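PDB 1GCV: hemoglobin from Mustelus griseus, which carries oxygen from the gills to the peripheral tissues as the haem-bearing alpha subunit of an alpha2-beta2 tetramer. Local coordinates for residues E103-T108 and K126-I131. Sequence-based numbering, arbitrary orientation.
Sequences ECIIVT and KLLSAI
Leu128 of helix 118-135 reaches across to helix 98-112 and sets its two methyls against the neighbouring isoleucines Ile105 and Ile106. In globin nomenclature these are helices H and G, and the contact lies in the buried interior they share. CD1 of Leu128 does most of the touching: it meets CD1 of Ile106 at 3.9 Å and CG2 of Ile105 at 4.0 Å, so one methyl bears on both isoleucines. The other branch, CD2, lies 3.9 Å from Ile105 CD1. Leu128 and Ile105 cross at a slant, both Leu128 branches bearing on the isoleucine, whereas Leu128 and Ile106 run past one another in opposite senses. The bond to CB of Ile105 is directed toward the facing helix. Ile106 leaves its backbone at an angle, but CG1 lies anti to the carbonyl carbon (chi1 -68°) and a second bend (chi2 -61°) brings CD1 round to the leucine. Here the backbones keep their distance, Ile105 CA and Leu128 CA, the nearest pair, being 8.9 Å apart, and the three side chains span the separation. Within helix 98-112, Thr108 OG1 donates a hydrogen bond to Cys104 O at 2.9 Å, and Thr108 N reaches that oxygen from the opposite face of its plane. Ile105 also packs on Cys28 of helix 21-35, and its side chain comes within about 4 Å of the haem, while Ile106 touches Val102 of a neighbouring hemoglobin chain. With only aliphatic carbons meeting, the contact is held by dispersion and the exclusion of water, in an apolar layer running from beside the haem, at Ile105, to the subunit contact, at Ile106.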
ATOM      1  N   GLU A 103      -4.604   8.203  -7.957  1.00 13.09           N
ATOM      2  CA  GLU A 103      -4.554   9.408  -7.138  1.00 15.96           C
ATOM      3  C   GLU A 103      -4.070  10.622  -7.934  1.00 14.33           C
ATOM      4  O   GLU A 103      -4.481  11.746  -7.659  1.00 15.61           O
ATOM      5  CB  GLU A 103      -3.655   9.200  -5.915  1.00 20.03           C
ATOM      6  CG  GLU A 103      -3.836  10.264  -4.824  1.00 30.96           C
ATOM      7  CD  GLU A 103      -5.295  10.459  -4.386  1.00 34.31           C
ATOM      8  OE1 GLU A 103      -5.676  11.612  -4.082  1.00 31.05           O
ATOM      9  OE2 GLU A 103      -6.058   9.467  -4.342  1.00 32.05           O
ATOM     10  N   CYS A 104      -3.207  10.398  -8.921  1.00 15.37           N
ATOM     11  CA  CYS A 104      -2.699  11.493  -9.745  1.00 14.11           C
ATOM     12  C   CYS A 104      -3.747  11.981 -10.739  1.00 15.01           C
ATOM     13  O   CYS A 104      -3.733  13.145 -11.137  1.00 16.51           O
ATOM     14  CB  CYS A 104      -1.433  11.061 -10.475  1.00 12.38           C
ATOM     15  SG  CYS A 104      -0.031  10.943  -9.367  1.00 18.18           S
ATOM     16  N   ILE A 105      -4.645  11.086 -11.149  1.00 14.76           N
ATOM     17  CA  ILE A 105      -5.734  11.449 -12.053  1.00 15.19           C
ATOM     18  C   ILE A 105      -6.676  12.327 -11.223  1.00 16.23           C
ATOM     19  O   ILE A 105      -7.197  13.332 -11.709  1.00 17.19           O
ATOM     20  CB  ILE A 105      -6.525  10.200 -12.556  1.00 15.49           C
ATOM     21  CG1 ILE A 105      -5.731   9.473 -13.643  1.00 15.58           C
ATOM     22  CG2 ILE A 105      -7.883  10.621 -13.119  1.00 14.58           C
ATOM     23  CD1 ILE A 105      -6.219   8.061 -13.916  1.00 16.34           C
ATOM     24  N   ILE A 106      -6.879  11.950  -9.963  1.00 13.18           N
ATOM     25  CA  ILE A 106      -7.750  12.720  -9.079  1.00 15.07           C
ATOM     26  C   ILE A 106      -7.182  14.130  -8.905  1.00 14.33           C
ATOM     27  O   ILE A 106      -7.910  15.108  -9.019  1.00 17.65           O
ATOM     28  CB  ILE A 106      -7.897  12.055  -7.678  1.00 17.10           C
ATOM     29  CG1 ILE A 106      -8.675  10.738  -7.783  1.00 15.84           C
ATOM     30  CG2 ILE A 106      -8.611  13.004  -6.716  1.00 15.31           C
ATOM     31  CD1 ILE A 106     -10.080  10.890  -8.313  1.00 18.77           C
ATOM     32  N   VAL A 107      -5.883  14.238  -8.638  1.00 13.53           N
ATOM     33  CA  VAL A 107      -5.266  15.547  -8.460  1.00 13.45           C
ATOM     34  C   VAL A 107      -5.346  16.354  -9.757  1.00 18.51           C
ATOM     35  O   VAL A 107      -5.583  17.568  -9.731  1.00 18.45           O
ATOM     36  CB  VAL A 107      -3.788  15.425  -8.015  1.00 12.32           C
ATOM     37  CG1 VAL A 107      -3.120  16.801  -8.017  1.00 11.75           C
ATOM     38  CG2 VAL A 107      -3.718  14.813  -6.618  1.00 11.88           C
ATOM     39  N   THR A 108      -5.166  15.683 -10.891  1.00 14.96           N
ATOM     40  CA  THR A 108      -5.239  16.362 -12.180  1.00 16.12           C
ATOM     41  C   THR A 108      -6.637  16.921 -12.418  1.00 16.25           C
ATOM     42  O   THR A 108      -6.777  18.033 -12.907  1.00 19.70           O
ATOM     43  CB  THR A 108      -4.873  15.413 -13.339  1.00 17.36           C
ATOM     44  OG1 THR A 108      -3.486  15.063 -13.242  1.00 14.68           O
ATOM     45  CG2 THR A 108      -5.135  16.078 -14.688  1.00 15.43           C
ATOM     46  N   LYS A 126     -14.376   5.901  -7.045  1.00 21.07           N
ATOM     47  CA  LYS A 126     -15.001   4.587  -7.114  1.00 21.63           C
ATOM     48  C   LYS A 126     -14.838   3.953  -8.497  1.00 17.24           C
ATOM     49  O   LYS A 126     -14.703   2.738  -8.612  1.00 17.93           O
ATOM     50  CB  LYS A 126     -16.485   4.692  -6.748  1.00 23.23           C
ATOM     51  CG  LYS A 126     -16.726   4.781  -5.244  1.00 28.80           C
ATOM     52  CD  LYS A 126     -18.206   4.943  -4.914  1.00 35.92           C
ATOM     53  CE  LYS A 126     -19.001   3.691  -5.272  1.00 37.65           C
ATOM     54  NZ  LYS A 126     -20.321   3.673  -4.586  1.00 36.16           N
ATOM     55  N   LEU A 127     -14.841   4.775  -9.542  1.00 16.88           N
ATOM     56  CA  LEU A 127     -14.670   4.260 -10.896  1.00 17.64           C
ATOM     57  C   LEU A 127     -13.229   3.789 -11.086  1.00 16.80           C
ATOM     58  O   LEU A 127     -12.986   2.683 -11.575  1.00 16.45           O
ATOM     59  CB  LEU A 127     -15.010   5.344 -11.929  1.00 17.58           C
ATOM     60  CG  LEU A 127     -14.660   5.034 -13.390  1.00 19.78           C
ATOM     61  CD1 LEU A 127     -15.713   4.104 -13.980  1.00 19.27           C
ATOM     62  CD2 LEU A 127     -14.559   6.328 -14.189  1.00 15.33           C
ATOM     63  N   LEU A 128     -12.274   4.626 -10.682  1.00 18.32           N
ATOM     64  CA  LEU A 128     -10.855   4.292 -10.813  1.00 18.34           C
ATOM     65  C   LEU A 128     -10.503   3.029 -10.041  1.00 17.07           C
ATOM     66  O   LEU A 128      -9.698   2.224 -10.498  1.00 15.99           O
ATOM     67  CB  LEU A 128      -9.977   5.461 -10.338  1.00 15.56           C
ATOM     68  CG  LEU A 128     -10.052   6.717 -11.212  1.00 16.74           C
ATOM     69  CD1 LEU A 128      -9.254   7.848 -10.587  1.00 15.98           C
ATOM     70  CD2 LEU A 128      -9.531   6.396 -12.595  1.00 17.30           C
ATOM     71  N   SER A 129     -11.100   2.856  -8.867  1.00 17.23           N
ATOM     72  CA  SER A 129     -10.832   1.668  -8.065  1.00 20.76           C
ATOM     73  C   SER A 129     -11.332   0.428  -8.792  1.00 18.15           C
ATOM     74  O   SER A 129     -10.642  -0.592  -8.826  1.00 19.37           O
ATOM     75  CB  SER A 129     -11.503   1.777  -6.691  1.00 22.87           C
ATOM     76  OG  SER A 129     -10.853   2.749  -5.884  1.00 35.53           O
ATOM     77  N   ALA A 130     -12.530   0.522  -9.369  1.00 17.96           N
ATOM     78  CA  ALA A 130     -13.126  -0.589 -10.109  1.00 19.05           C
ATOM     79  C   ALA A 130     -12.262  -0.923 -11.308  1.00 20.76           C
ATOM     80  O   ALA A 130     -12.088  -2.090 -11.653  1.00 21.39           O
ATOM     81  CB  ALA A 130     -14.530  -0.222 -10.578  1.00 21.34           C
ATOM     82  N   ILE A 131     -11.736   0.114 -11.951  1.00 22.02           N
ATOM     83  CA  ILE A 131     -10.876  -0.056 -13.113  1.00 19.06           C
ATOM     84  C   ILE A 131      -9.551  -0.690 -12.683  1.00 20.35           C
ATOM     85  O   ILE A 131      -9.032  -1.574 -13.357  1.00 21.18           O
ATOM     86  CB  ILE A 131     -10.597   1.301 -13.797  1.00 18.74           C
ATOM     87  CG1 ILE A 131     -11.804   1.720 -14.629  1.00 19.64           C
ATOM     88  CG2 ILE A 131      -9.379   1.196 -14.695  1.00 22.10           C
ATOM     89  CD1 ILE A 131     -11.721   3.145 -15.135  1.00 21.83           C
TER